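Local structure of proline dehydrogenase (Bradyrhizobium japonicum USDA 110, 3HAZ) at residues P16-I21 and Y316-S321; D280-D285 and G345-T350; A322-V327 and V377-K382; P364-T367 and M371-L374. The protein is a bifunctional flavoenzyme, proline dehydrogenase and 1-pyrroline-5-carboxylate dehydrogenase in one chain, that probably oxidises proline to glutamate. All coordinates share one frame; numbering follows the deposited sequence.

Interactions 2, 3 and 4 lie in the proline dehydrogenase barrel; interaction 1 joins the N-terminal part of the chain to it. Interactions 1, 2 and 4 touch FAD. Interaction 2 binds the flavin ring, the ribityl chain and the adenosine ribose. Interaction 4 grips the adenine. Interaction 1 includes the loop that carries Tyr316, whose ring meets the adenosine ribose. These three interlock: Tyr316 O lies 3.0 Å from Phe366 N, and Trp348 NE1 lies 2.7 Å from Phe366 O. The centres of interactions 1 and 4 are about 7 Å apart. Interaction 3 stands back from the cofactor, with the Cys379 side chain about 12 Å from FAD. It shares helix 320-333 with interaction 1 and helix 369-384 with interaction 4.

Interaction 1: P16-I21 and Y316-S321; sequences PDDAEI and YQKRAS. With FAD (flavin-adenine dinucleotide), chain C.
Lys318 reaches out between Pro16, Asp18 and Ile21 and carries the whole contact. Its tight part is the root of the side chain. Lys318 CB sits 3.7 Å from Ile21 CD1, and the isoleucine crosses the lysine at about a right angle. The Pro16 ring slides along the same chain the opposite way, with its CD 3.7 Å from Lys318 CD. The lysine is extended beyond CG, with its last torsion at 168°, and this carries NZ past the proline ring to the polar side. There the packing gives way to bonds and water. Lys318 NZ donates to Pro16 O at 2.8 Å, nearly in line with the carbonyl (C=O...N angle 167°). It also forms a salt bridge with Asp18 OD1, again 2.8 Å from Lys318 NZ, approaching from above the carboxylate plane. A water accepts from NZ and donates to Asp18 OD2, closing a second path between the two charges. Tyr363 O is a further acceptor. Asp17 caps helix 18-28 by accepting from Glu20 N. Next to Lys318 in the chain, the turn 317-320 leads into barrel helix 320-333. A methionine in place of Lys318 would probably leave the Asp18 carboxylate without its positive mate and Pro16 O without its donor. One ammonium group thus ties the start of helix 18-28 to the barrel by both charge and backbone.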
# COMPACT_ATOMS: atom_id res chain seq x y z
N PRO A 16 4.80 38.67 2.06
CA PRO A 16 3.51 38.51 1.36
C PRO A 16 3.38 37.15 0.68
O PRO A 16 4.36 36.41 0.55
CB PRO A 16 3.53 39.63 0.32
CG PRO A 16 4.96 40.00 0.14
CD PRO A 16 5.64 39.72 1.45
N ASP A 17 2.16 36.83 0.25
CA ASP A 17 1.83 35.53 -0.33
C ASP A 17 2.45 35.32 -1.72
O ASP A 17 2.25 36.13 -2.62
CB ASP A 17 0.31 35.38 -0.42
CG ASP A 17 -0.12 34.17 -1.23
OD1 ASP A 17 0.30 33.03 -0.89
OD2 ASP A 17 -0.89 34.35 -2.19
N ASP A 18 3.19 34.23 -1.87
CA ASP A 18 3.91 33.94 -3.11
C ASP A 18 2.98 33.88 -4.32
O ASP A 18 3.30 34.41 -5.38
CB ASP A 18 4.66 32.61 -3.00
CG ASP A 18 5.69 32.61 -1.88
OD1 ASP A 18 5.34 32.91 -0.72
OD2 ASP A 18 6.86 32.29 -2.17
N ALA A 19 1.83 33.22 -4.14
CA ALA A 19 0.89 32.99 -5.23
C ALA A 19 0.41 34.28 -5.89
O ALA A 19 0.38 34.38 -7.12
CB ALA A 19 -0.31 32.19 -4.72
N GLU A 20 0.04 35.26 -5.07
CA GLU A 20 -0.42 36.55 -5.59
C GLU A 20 0.68 37.27 -6.36
O GLU A 20 0.41 37.98 -7.33
CB GLU A 20 -0.94 37.42 -4.44
CG GLU A 20 -2.14 36.80 -3.73
CD GLU A 20 -2.68 37.67 -2.60
OE1 GLU A 20 -1.91 38.49 -2.06
OE2 GLU A 20 -3.87 37.52 -2.25
N ILE A 21 1.93 37.10 -5.93
CA ILE A 21 3.06 37.67 -6.66
C ILE A 21 3.20 36.96 -8.00
O ILE A 21 3.33 37.60 -9.05
CB ILE A 21 4.38 37.60 -5.85
CG1 ILE A 21 4.31 38.53 -4.64
CG2 ILE A 21 5.57 37.98 -6.73
CD1 ILE A 21 5.51 38.44 -3.72
N TYR A 316 15.69 37.88 -4.71
CA TYR A 316 15.06 36.71 -4.10
C TYR A 316 14.11 37.11 -2.97
O TYR A 316 13.37 36.29 -2.45
CB TYR A 316 16.07 35.63 -3.68
CG TYR A 316 16.92 35.87 -2.44
CD1 TYR A 316 16.97 37.11 -1.80
CD2 TYR A 316 17.71 34.84 -1.93
CE1 TYR A 316 17.76 37.30 -0.66
CE2 TYR A 316 18.51 35.02 -0.80
CZ TYR A 316 18.54 36.25 -0.17
OH TYR A 316 19.34 36.42 0.94
N GLN A 317 14.10 38.40 -2.63
CA GLN A 317 13.17 38.93 -1.64
C GLN A 317 11.90 39.43 -2.30
O GLN A 317 11.95 40.09 -3.34
CB GLN A 317 13.80 40.07 -0.84
CG GLN A 317 14.98 39.66 0.03
CD GLN A 317 15.12 40.56 1.24
OE1 GLN A 317 14.14 40.84 1.93
NE2 GLN A 317 16.34 41.00 1.52
N LYS A 318 10.76 39.13 -1.69
CA LYS A 318 9.49 39.61 -2.19
C LYS A 318 9.42 41.14 -2.19
O LYS A 318 8.72 41.73 -3.00
CB LYS A 318 8.34 39.00 -1.38
CG LYS A 318 8.43 37.47 -1.26
CD LYS A 318 7.37 36.91 -0.31
CE LYS A 318 7.44 35.38 -0.24
NZ LYS A 318 6.63 34.83 0.90
N ARG A 319 10.19 41.77 -1.30
CA ARG A 319 10.21 43.23 -1.20
C ARG A 319 11.07 43.91 -2.27
O ARG A 319 11.13 45.14 -2.33
CB ARG A 319 10.69 43.68 0.18
CG ARG A 319 9.70 43.41 1.32
CD ARG A 319 10.32 43.74 2.67
NE ARG A 319 11.46 42.88 2.97
CZ ARG A 319 12.25 43.02 4.03
NH1 ARG A 319 12.03 43.99 4.90
NH2 ARG A 319 13.27 42.19 4.20
N ALA A 320 11.72 43.12 -3.12
CA ALA A 320 12.71 43.67 -4.06
C ALA A 320 12.18 44.81 -4.93
O ALA A 320 12.82 45.86 -5.06
CB ALA A 320 13.29 42.56 -4.92
N SER A 321 11.00 44.61 -5.53
CA SER A 321 10.45 45.62 -6.43
C SER A 321 10.17 46.94 -5.69
O SER A 321 10.35 48.02 -6.26
CB SER A 321 9.17 45.10 -7.11
OG SER A 321 8.76 45.99 -8.13
PA FAD C . 21.77 30.99 -10.06
O1A FAD C . 22.29 29.45 -10.00
O2A FAD C . 20.98 31.27 -11.26
O5B FAD C . 20.83 31.27 -8.76
C5B FAD C . 21.35 30.95 -7.50
C4B FAD C . 20.46 31.56 -6.41
O4B FAD C . 18.94 31.52 -6.57
C3B FAD C . 20.79 31.80 -5.07
O3B FAD C . 22.05 32.39 -4.78
C2B FAD C . 19.52 32.33 -4.46
O2B FAD C . 19.43 33.72 -4.25
C1B FAD C . 18.42 31.73 -5.27
N9A FAD C . 17.86 30.47 -4.83
C8A FAD C . 18.48 29.23 -4.73
N7A FAD C . 17.54 28.32 -4.32
C5A FAD C . 16.32 29.02 -4.16
C6A FAD C . 14.95 28.57 -3.73
N6A FAD C . 14.69 27.18 -3.37
N1A FAD C . 13.96 29.44 -3.67
C2A FAD C . 14.17 30.79 -4.02
N3A FAD C . 15.49 31.21 -4.43
C4A FAD C . 16.52 30.31 -4.49
N1 FAD C . 23.94 38.66 -2.76
C2 FAD C . 23.47 39.32 -1.65
O2 FAD C . 22.50 38.74 -0.87
N3 FAD C . 24.02 40.60 -1.29
C4 FAD C . 25.02 41.16 -2.04
O4 FAD C . 25.51 42.43 -1.72
C4X FAD C . 25.51 40.47 -3.21
N5 FAD C . 26.59 41.07 -4.05
C5X FAD C . 27.06 40.38 -5.19
C6 FAD C . 28.13 40.97 -6.01
C7 FAD C . 28.60 40.28 -7.15
C7M FAD C . 29.72 40.89 -7.97
C8 FAD C . 28.02 38.97 -7.52
C8M FAD C . 28.51 38.19 -8.75
C9 FAD C . 27.00 38.41 -6.73
C9A FAD C . 26.51 39.12 -5.54
N10 FAD C . 25.44 38.54 -4.71
C10 FAD C . 24.97 39.25 -3.55
C1' FAD C . 24.70 37.30 -5.12
C2' FAD C . 25.25 35.96 -4.58
O2' FAD C . 26.57 36.14 -4.08
C3' FAD C . 25.16 34.90 -5.68
O3' FAD C . 26.22 35.08 -6.62
C4' FAD C . 23.79 34.93 -6.45
O4' FAD C . 22.63 34.99 -5.69
C5' FAD C . 23.71 33.82 -7.54
O5' FAD C . 22.80 34.13 -8.58
P FAD C . 23.13 33.53 -10.09
O1P FAD C . 22.01 34.13 -11.18
O2P FAD C . 24.50 33.87 -10.47
O3P FAD C . 23.11 31.90 -9.96
O HOH W 1 8.10 32.22 0.23

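Interaction 2: D280-D285 and G345-T350; sequences DAEEAD and GAYWDT. With FAD (flavin-adenine dinucleotide), chain C.
In the FAD site at the C-terminal ends of the barrel strands, Tyr347 lays its ring against the backbone of Ala281, Glu282 and Glu283. One ring face lies under the Glu282-Glu283 peptide, and Tyr347 CE1 comes 3.6 Å from Glu282 CA. Near the ring plane, at its edge, stands the flavin O2, 3.5 Å from Tyr347 CE1. The Glu282 side chain runs beside the ring, pointing the same way. A water joins its OE1 to Tyr347 OH, and Ser241 holds OE1 too. Glu283 is bent at chi2 (83°), which brings OE2 near the ring, while its OE1 pairs with Arg286. Both segments grip FAD by backbone. Ala281 N donates to O4, and flavin N3 donates to Ala281 O at 2.6 Å. Ala346 N donates to flavin O2 at 2.8 Å. Gly345 O accepts from the ribose O2B at 2.6 Å, and adenine C6A lies over one face of the Trp348 ring, offset toward the rim. Putting an alanine here in place of Tyr347 would probably open a gap beneath the Glu282-Glu283 peptide and leave the water without its phenol mate. Loop 280-285 links strand 276-279 to helix 287-298. Tyr347 N-caps helix 348-357, which follows strand 338-343; strand 309-314 lies between strands 276-279 and 338-343.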
# COMPACT_ATOMS: atom_id res chain seq x y z
N ASP A 280 26.64 46.65 0.01
CA ASP A 280 26.12 45.29 -0.19
C ASP A 280 24.79 45.12 0.54
O ASP A 280 24.48 45.85 1.49
CB ASP A 280 27.11 44.25 0.33
CG ASP A 280 28.33 44.09 -0.59
OD1 ASP A 280 28.31 44.59 -1.74
OD2 ASP A 280 29.31 43.44 -0.15
N ALA A 281 24.00 44.15 0.08
CA ALA A 281 22.76 43.80 0.75
C ALA A 281 23.00 42.55 1.58
O ALA A 281 23.63 41.59 1.12
CB ALA A 281 21.66 43.57 -0.26
N GLU A 282 22.50 42.55 2.81
CA GLU A 282 22.73 41.44 3.73
C GLU A 282 21.42 40.75 4.11
O GLU A 282 20.54 40.59 3.26
CB GLU A 282 23.54 41.93 4.95
CG GLU A 282 24.85 42.61 4.51
CD GLU A 282 25.75 43.05 5.65
OE1 GLU A 282 26.40 42.17 6.27
OE2 GLU A 282 25.83 44.26 5.91
N GLU A 283 21.26 40.36 5.37
CA GLU A 283 20.07 39.59 5.76
C GLU A 283 18.80 40.42 5.66
O GLU A 283 18.83 41.66 5.75
CB GLU A 283 20.22 39.03 7.17
CG GLU A 283 21.42 38.12 7.37
CD GLU A 283 22.71 38.89 7.66
OE1 GLU A 283 22.72 40.13 7.56
OE2 GLU A 283 23.71 38.24 7.99
N ALA A 284 17.67 39.74 5.49
CA ALA A 284 16.38 40.40 5.34
C ALA A 284 16.01 41.26 6.54
O ALA A 284 15.35 42.29 6.38
CB ALA A 284 15.28 39.37 5.05
N ASP A 285 16.41 40.85 7.74
CA ASP A 285 16.04 41.60 8.93
C ASP A 285 16.84 42.90 9.06
O ASP A 285 16.56 43.73 9.92
CB ASP A 285 16.09 40.75 10.21
CG ASP A 285 17.50 40.31 10.58
OD1 ASP A 285 18.47 40.69 9.90
OD2 ASP A 285 17.63 39.56 11.58
N GLY A 345 20.57 36.68 -4.44
CA GLY A 345 20.68 36.73 -2.98
C GLY A 345 21.54 35.64 -2.37
O GLY A 345 21.43 34.48 -2.75
N ALA A 346 22.38 36.01 -1.41
CA ALA A 346 23.39 35.09 -0.88
C ALA A 346 23.05 34.39 0.44
O ALA A 346 23.86 33.61 0.94
CB ALA A 346 24.72 35.81 -0.75
N TYR A 347 21.88 34.66 1.01
CA TYR A 347 21.57 34.20 2.36
C TYR A 347 20.29 33.36 2.44
O TYR A 347 19.65 33.31 3.50
CB TYR A 347 21.43 35.39 3.32
CG TYR A 347 22.60 36.36 3.31
CD1 TYR A 347 22.70 37.36 2.35
CD2 TYR A 347 23.60 36.29 4.29
CE1 TYR A 347 23.77 38.25 2.34
CE2 TYR A 347 24.67 37.17 4.29
CZ TYR A 347 24.75 38.15 3.32
OH TYR A 347 25.81 39.02 3.31
N TRP A 348 19.93 32.69 1.35
CA TRP A 348 18.62 32.01 1.29
C TRP A 348 18.40 31.03 2.43
O TRP A 348 17.40 31.11 3.15
CB TRP A 348 18.42 31.32 -0.06
CG TRP A 348 17.04 30.73 -0.25
CD1 TRP A 348 15.93 31.37 -0.72
CD2 TRP A 348 16.64 29.38 0.02
NE1 TRP A 348 14.86 30.50 -0.75
CE2 TRP A 348 15.27 29.27 -0.30
CE3 TRP A 348 17.31 28.25 0.51
CZ2 TRP A 348 14.56 28.08 -0.15
CZ3 TRP A 348 16.60 27.07 0.65
CH2 TRP A 348 15.24 26.99 0.32
N ASP A 349 19.34 30.10 2.62
CA ASP A 349 19.20 29.10 3.67
C ASP A 349 19.06 29.75 5.05
O ASP A 349 18.31 29.28 5.90
CB ASP A 349 20.37 28.13 3.64
CG ASP A 349 20.27 27.13 2.50
OD1 ASP A 349 19.46 26.19 2.59
OD2 ASP A 349 21.00 27.30 1.50
N THR A 350 19.76 30.85 5.25
CA THR A 350 19.68 31.58 6.50
C THR A 350 18.29 32.16 6.71
O THR A 350 17.74 32.08 7.81
CB THR A 350 20.77 32.67 6.59
OG1 THR A 350 22.05 32.03 6.64
CG2 THR A 350 20.58 33.53 7.83
PA FAD C . 21.77 30.99 -10.06
O1A FAD C . 22.29 29.45 -10.00
O2A FAD C . 20.98 31.27 -11.26
O5B FAD C . 20.83 31.27 -8.76
C5B FAD C . 21.35 30.95 -7.50
C4B FAD C . 20.46 31.56 -6.41
O4B FAD C . 18.94 31.52 -6.57
C3B FAD C . 20.79 31.80 -5.07
O3B FAD C . 22.05 32.39 -4.78
C2B FAD C . 19.52 32.33 -4.46
O2B FAD C . 19.43 33.72 -4.25
C1B FAD C . 18.42 31.73 -5.27
N9A FAD C . 17.86 30.47 -4.83
C8A FAD C . 18.48 29.23 -4.73
N7A FAD C . 17.54 28.32 -4.32
C5A FAD C . 16.32 29.02 -4.16
C6A FAD C . 14.95 28.57 -3.73
N6A FAD C . 14.69 27.18 -3.37
N1A FAD C . 13.96 29.44 -3.67
C2A FAD C . 14.17 30.79 -4.02
N3A FAD C . 15.49 31.21 -4.43
C4A FAD C . 16.52 30.31 -4.49
N1 FAD C . 23.94 38.66 -2.76
C2 FAD C . 23.47 39.32 -1.65
O2 FAD C . 22.50 38.74 -0.87
N3 FAD C . 24.02 40.60 -1.29
C4 FAD C . 25.02 41.16 -2.04
O4 FAD C . 25.51 42.43 -1.72
C4X FAD C . 25.51 40.47 -3.21
N5 FAD C . 26.59 41.07 -4.05
C5X FAD C . 27.06 40.38 -5.19
C6 FAD C . 28.13 40.97 -6.01
C7 FAD C . 28.60 40.28 -7.15
C7M FAD C . 29.72 40.89 -7.97
C8 FAD C . 28.02 38.97 -7.52
C8M FAD C . 28.51 38.19 -8.75
C9 FAD C . 27.00 38.41 -6.73
C9A FAD C . 26.51 39.12 -5.54
N10 FAD C . 25.44 38.54 -4.71
C10 FAD C . 24.97 39.25 -3.55
C1' FAD C . 24.70 37.30 -5.12
C2' FAD C . 25.25 35.96 -4.58
O2' FAD C . 26.57 36.14 -4.08
C3' FAD C . 25.16 34.90 -5.68
O3' FAD C . 26.22 35.08 -6.62
C4' FAD C . 23.79 34.93 -6.45
O4' FAD C . 22.63 34.99 -5.69
C5' FAD C . 23.71 33.82 -7.54
O5' FAD C . 22.80 34.13 -8.58
P FAD C . 23.13 33.53 -10.09
O1P FAD C . 22.01 34.13 -11.18
O2P FAD C . 24.50 33.87 -10.47
O3P FAD C . 23.11 31.90 -9.96
O HOH W 2 26.98 39.50 5.64

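Interaction 3: A322-V327 and V377-K382; sequences AVIDYV and VACASK
Ile324 and Lys382 slide past each other in opposite directions, each reaching out from its own helix. The methyl branch CG2 of Ile324 lies against the lysine chain, 3.9 Å from Lys382 CE. The other branch goes elsewhere. Ile324 CD1 points at the neighbouring turn and meets Cys379 CB at 3.8 Å, with the sulfur a little farther off. CG2 is anti to the backbone N and CG1 is anti to the carbonyl carbon (chi1 -68°), which sends the two branches to different partners. Asp325 crosses Lys382 at about a right angle. Lys382 NZ donates to Asp325 OD1 at 2.8 Å, a salt bridge, on the syn side and close to the carboxylate plane. Lys382 runs extended as far as CE and then bends at chi4 (65°), which turns the ammonium group onto the aspartate.

The two helices are neighbours on the outside of the proline dehydrogenase beta/alpha barrel. Their segments run nearly parallel, at 17°, with the axes 10.8 Å apart. Helix 320-333 belongs to the beta-alpha-beta crossover from strand 309-314 to strand 338-343. Helix 369-384 lies on the next connection, which ends at strand 390-395.

Polarity is graded across the contact. The buried side holds Ile324 and Cys379, which also pack on Ile313 and Leu342 of the barrel strands. Asp325 is exposed, and its bond to Lys382 sits at the outer margin.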
# COMPACT_ATOMS: atom_id res chain seq x y z
N ALA A 322 9.75 46.84 -4.44
CA ALA A 322 9.47 48.02 -3.62
C ALA A 322 10.76 48.75 -3.23
O ALA A 322 10.78 49.97 -3.11
CB ALA A 322 8.67 47.64 -2.38
N VAL A 323 11.83 47.99 -3.01
CA VAL A 323 13.13 48.60 -2.73
C VAL A 323 13.58 49.45 -3.93
O VAL A 323 14.12 50.55 -3.77
CB VAL A 323 14.20 47.53 -2.42
CG1 VAL A 323 15.56 48.18 -2.26
CG2 VAL A 323 13.82 46.74 -1.16
N ILE A 324 13.33 48.94 -5.13
CA ILE A 324 13.68 49.66 -6.34
C ILE A 324 12.90 50.97 -6.44
O ILE A 324 13.47 52.01 -6.77
CB ILE A 324 13.48 48.79 -7.59
CG1 ILE A 324 14.50 47.65 -7.60
CG2 ILE A 324 13.60 49.62 -8.86
CD1 ILE A 324 14.31 46.66 -8.74
N ASP A 325 11.61 50.93 -6.13
CA ASP A 325 10.80 52.15 -6.09
C ASP A 325 11.39 53.16 -5.11
O ASP A 325 11.47 54.35 -5.40
CB ASP A 325 9.36 51.84 -5.67
CG ASP A 325 8.59 51.04 -6.71
OD1 ASP A 325 8.98 51.05 -7.90
OD2 ASP A 325 7.58 50.41 -6.34
N TYR A 326 11.78 52.66 -3.94
CA TYR A 326 12.33 53.50 -2.88
C TYR A 326 13.65 54.13 -3.30
O TYR A 326 13.89 55.32 -3.08
CB TYR A 326 12.52 52.67 -1.60
CG TYR A 326 13.16 53.42 -0.45
CD1 TYR A 326 12.39 54.18 0.42
CD2 TYR A 326 14.53 53.37 -0.24
CE1 TYR A 326 12.97 54.87 1.47
CE2 TYR A 326 15.12 54.05 0.80
CZ TYR A 326 14.33 54.80 1.66
OH TYR A 326 14.92 55.48 2.70
N VAL A 327 14.51 53.33 -3.91
CA VAL A 327 15.81 53.80 -4.36
C VAL A 327 15.65 54.86 -5.45
O VAL A 327 16.36 55.87 -5.44
CB VAL A 327 16.71 52.64 -4.85
CG1 VAL A 327 17.98 53.19 -5.49
CG2 VAL A 327 17.04 51.72 -3.70
N VAL A 377 14.31 38.78 -13.38
CA VAL A 377 14.08 39.33 -14.71
C VAL A 377 13.07 40.48 -14.65
O VAL A 377 13.25 41.51 -15.29
CB VAL A 377 13.66 38.25 -15.72
CG1 VAL A 377 13.08 38.88 -16.98
CG2 VAL A 377 14.86 37.36 -16.04
N ALA A 378 12.02 40.30 -13.85
CA ALA A 378 11.04 41.37 -13.65
C ALA A 378 11.69 42.63 -13.07
O ALA A 378 11.40 43.74 -13.51
CB ALA A 378 9.90 40.89 -12.76
N CYS A 379 12.58 42.45 -12.09
CA CYS A 379 13.28 43.58 -11.48
C CYS A 379 14.27 44.22 -12.46
O CYS A 379 14.49 45.44 -12.44
CB CYS A 379 14.00 43.16 -10.20
SG CYS A 379 12.89 42.85 -8.79
N ALA A 380 14.87 43.40 -13.30
CA ALA A 380 15.83 43.88 -14.29
C ALA A 380 15.10 44.79 -15.27
O ALA A 380 15.58 45.87 -15.62
CB ALA A 380 16.48 42.72 -15.02
N SER A 381 13.92 44.36 -15.70
CA SER A 381 13.11 45.14 -16.62
C SER A 381 12.80 46.50 -15.99
O SER A 381 12.91 47.54 -16.64
CB SER A 381 11.81 44.39 -16.93
OG SER A 381 10.97 45.15 -17.78
N LYS A 382 12.43 46.47 -14.72
CA LYS A 382 12.12 47.68 -13.97
C LYS A 382 13.32 48.63 -13.95
O LYS A 382 13.19 49.82 -14.23
CB LYS A 382 11.74 47.30 -12.55
CG LYS A 382 10.93 48.32 -11.77
CD LYS A 382 10.43 47.67 -10.48
CE LYS A 382 9.88 48.70 -9.51
NZ LYS A 382 8.66 49.36 -10.05

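Interaction 4: P364-T367 and M371-L374; sequences PVFT and MTDL. With FAD (flavin-adenine dinucleotide), chain C.
Phe366 packs at the start of helix 369-384 against Met371 and Thr372, at the adenine end of the FAD pocket of the beta/alpha barrel. Its CB meets Met371 CB at 3.8 Å, and the two side chains cross at about a right angle. Met371 is bent at chi2 and chi3 (-64° and -72°), a shape that returns its methyl CE to 3.9 Å from Phe366 CE1. Over one ring face, toward the rim, lies Met371 O. Thr372 OG1 stands at the ring edge, near its plane.

The same hydroxyl also bonds the cofactor. The loop takes the other end of the base, where adenine N6A donates to Thr367 O at 3.0 Å. The purine is thus held on two sides, by a helix side chain and by a loop carbonyl.

A second shell sets these groups. Trp348 NE1 donates to Phe366 O, and a backbone bond ties Phe366 to Tyr316. Asp18 and Ile21 of helix 18-28 press on the phenylalanine, and Ala22 touches Met371. Next to Thr372 in the helix, Asp373 forms salt bridges with Lys344 and Lys369, both FAD-binding residues. In Thr372 the hydroxyl lies beside the backbone N (chi1 -74°), and from there OG1 donates to adenine N3A at 2.7 Å.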
# COMPACT_ATOMS: atom_id res chain seq x y z
N PRO A 364 10.49 35.92 3.88
CA PRO A 364 10.73 37.16 3.14
C PRO A 364 11.32 36.88 1.75
O PRO A 364 11.39 37.78 0.91
CB PRO A 364 11.76 37.90 4.01
CG PRO A 364 12.47 36.82 4.77
CD PRO A 364 11.46 35.71 4.98
N VAL A 365 11.75 35.64 1.53
CA VAL A 365 12.31 35.24 0.26
C VAL A 365 11.38 34.25 -0.41
O VAL A 365 10.60 33.59 0.27
CB VAL A 365 13.68 34.56 0.43
CG1 VAL A 365 14.76 35.57 0.80
CG2 VAL A 365 13.59 33.44 1.47
N PHE A 366 11.47 34.14 -1.73
CA PHE A 366 10.77 33.08 -2.44
C PHE A 366 11.37 31.74 -2.02
O PHE A 366 12.51 31.68 -1.56
CB PHE A 366 10.86 33.29 -3.95
CG PHE A 366 10.29 34.61 -4.42
CD1 PHE A 366 8.92 34.84 -4.40
CD2 PHE A 366 11.13 35.62 -4.85
CE1 PHE A 366 8.40 36.06 -4.82
CE2 PHE A 366 10.61 36.84 -5.26
CZ PHE A 366 9.24 37.06 -5.25
N THR A 367 10.60 30.67 -2.15
CA THR A 367 11.08 29.35 -1.75
C THR A 367 11.25 28.40 -2.93
O THR A 367 11.74 27.29 -2.77
CB THR A 367 10.18 28.69 -0.68
OG1 THR A 367 8.81 28.84 -1.05
CG2 THR A 367 10.41 29.34 0.68
N MET A 371 11.01 31.09 -8.98
CA MET A 371 10.37 32.34 -8.58
C MET A 371 11.41 33.45 -8.39
O MET A 371 11.17 34.61 -8.71
CB MET A 371 9.53 32.16 -7.31
CG MET A 371 8.17 31.48 -7.54
SD MET A 371 7.07 32.46 -8.59
CE MET A 371 6.59 33.82 -7.52
N THR A 372 12.58 33.09 -7.86
CA THR A 372 13.66 34.06 -7.75
C THR A 372 14.10 34.49 -9.14
O THR A 372 14.33 35.67 -9.40
CB THR A 372 14.86 33.50 -6.96
OG1 THR A 372 14.53 33.46 -5.57
CG2 THR A 372 16.10 34.39 -7.16
N ASP A 373 14.21 33.51 -10.04
CA ASP A 373 14.62 33.78 -11.41
C ASP A 373 13.61 34.67 -12.13
O ASP A 373 13.99 35.59 -12.84
CB ASP A 373 14.84 32.47 -12.19
CG ASP A 373 16.18 31.84 -11.90
OD1 ASP A 373 17.06 32.52 -11.32
OD2 ASP A 373 16.37 30.66 -12.27
N LEU A 374 12.32 34.40 -11.92
CA LEU A 374 11.26 35.25 -12.45
C LEU A 374 11.33 36.67 -11.90
O LEU A 374 11.23 37.64 -12.65
CB LEU A 374 9.88 34.68 -12.11
CG LEU A 374 9.26 33.64 -13.05
CD1 LEU A 374 7.86 33.33 -12.57
CD2 LEU A 374 9.23 34.15 -14.48
PA FAD C . 21.77 30.99 -10.06
O1A FAD C . 22.29 29.45 -10.00
O2A FAD C . 20.98 31.27 -11.26
O5B FAD C . 20.83 31.27 -8.76
C5B FAD C . 21.35 30.95 -7.50
C4B FAD C . 20.46 31.56 -6.41
O4B FAD C . 18.94 31.52 -6.57
C3B FAD C . 20.79 31.80 -5.07
O3B FAD C . 22.05 32.39 -4.78
C2B FAD C . 19.52 32.33 -4.46
O2B FAD C . 19.43 33.72 -4.25
C1B FAD C . 18.42 31.73 -5.27
N9A FAD C . 17.86 30.47 -4.83
C8A FAD C . 18.48 29.23 -4.73
N7A FAD C . 17.54 28.32 -4.32
C5A FAD C . 16.32 29.02 -4.16
C6A FAD C . 14.95 28.57 -3.73
N6A FAD C . 14.69 27.18 -3.37
N1A FAD C . 13.96 29.44 -3.67
C2A FAD C . 14.17 30.79 -4.02
N3A FAD C . 15.49 31.21 -4.43
C4A FAD C . 16.52 30.31 -4.49
N1 FAD C . 23.94 38.66 -2.76
C2 FAD C . 23.47 39.32 -1.65
O2 FAD C . 22.50 38.74 -0.87
N3 FAD C . 24.02 40.60 -1.29
C4 FAD C . 25.02 41.16 -2.04
O4 FAD C . 25.51 42.43 -1.72
C4X FAD C . 25.51 40.47 -3.21
N5 FAD C . 26.59 41.07 -4.05
C5X FAD C . 27.06 40.38 -5.19
C6 FAD C . 28.13 40.97 -6.01
C7 FAD C . 28.60 40.28 -7.15
C7M FAD C . 29.72 40.89 -7.97
C8 FAD C . 28.02 38.97 -7.52
C8M FAD C . 28.51 38.19 -8.75
C9 FAD C . 27.00 38.41 -6.73
C9A FAD C . 26.51 39.12 -5.54
N10 FAD C . 25.44 38.54 -4.71
C10 FAD C . 24.97 39.25 -3.55
C1' FAD C . 24.70 37.30 -5.12
C2' FAD C . 25.25 35.96 -4.58
O2' FAD C . 26.57 36.14 -4.08
C3' FAD C . 25.16 34.90 -5.68
O3' FAD C . 26.22 35.08 -6.62
C4' FAD C . 23.79 34.93 -6.45
O4' FAD C . 22.63 34.99 -5.69
C5' FAD C . 23.71 33.82 -7.54
O5' FAD C . 22.80 34.13 -8.58
P FAD C . 23.13 33.53 -10.09
O1P FAD C . 22.01 34.13 -11.18
O2P FAD C . 24.50 33.87 -10.47
O3P FAD C . 23.11 31.90 -9.96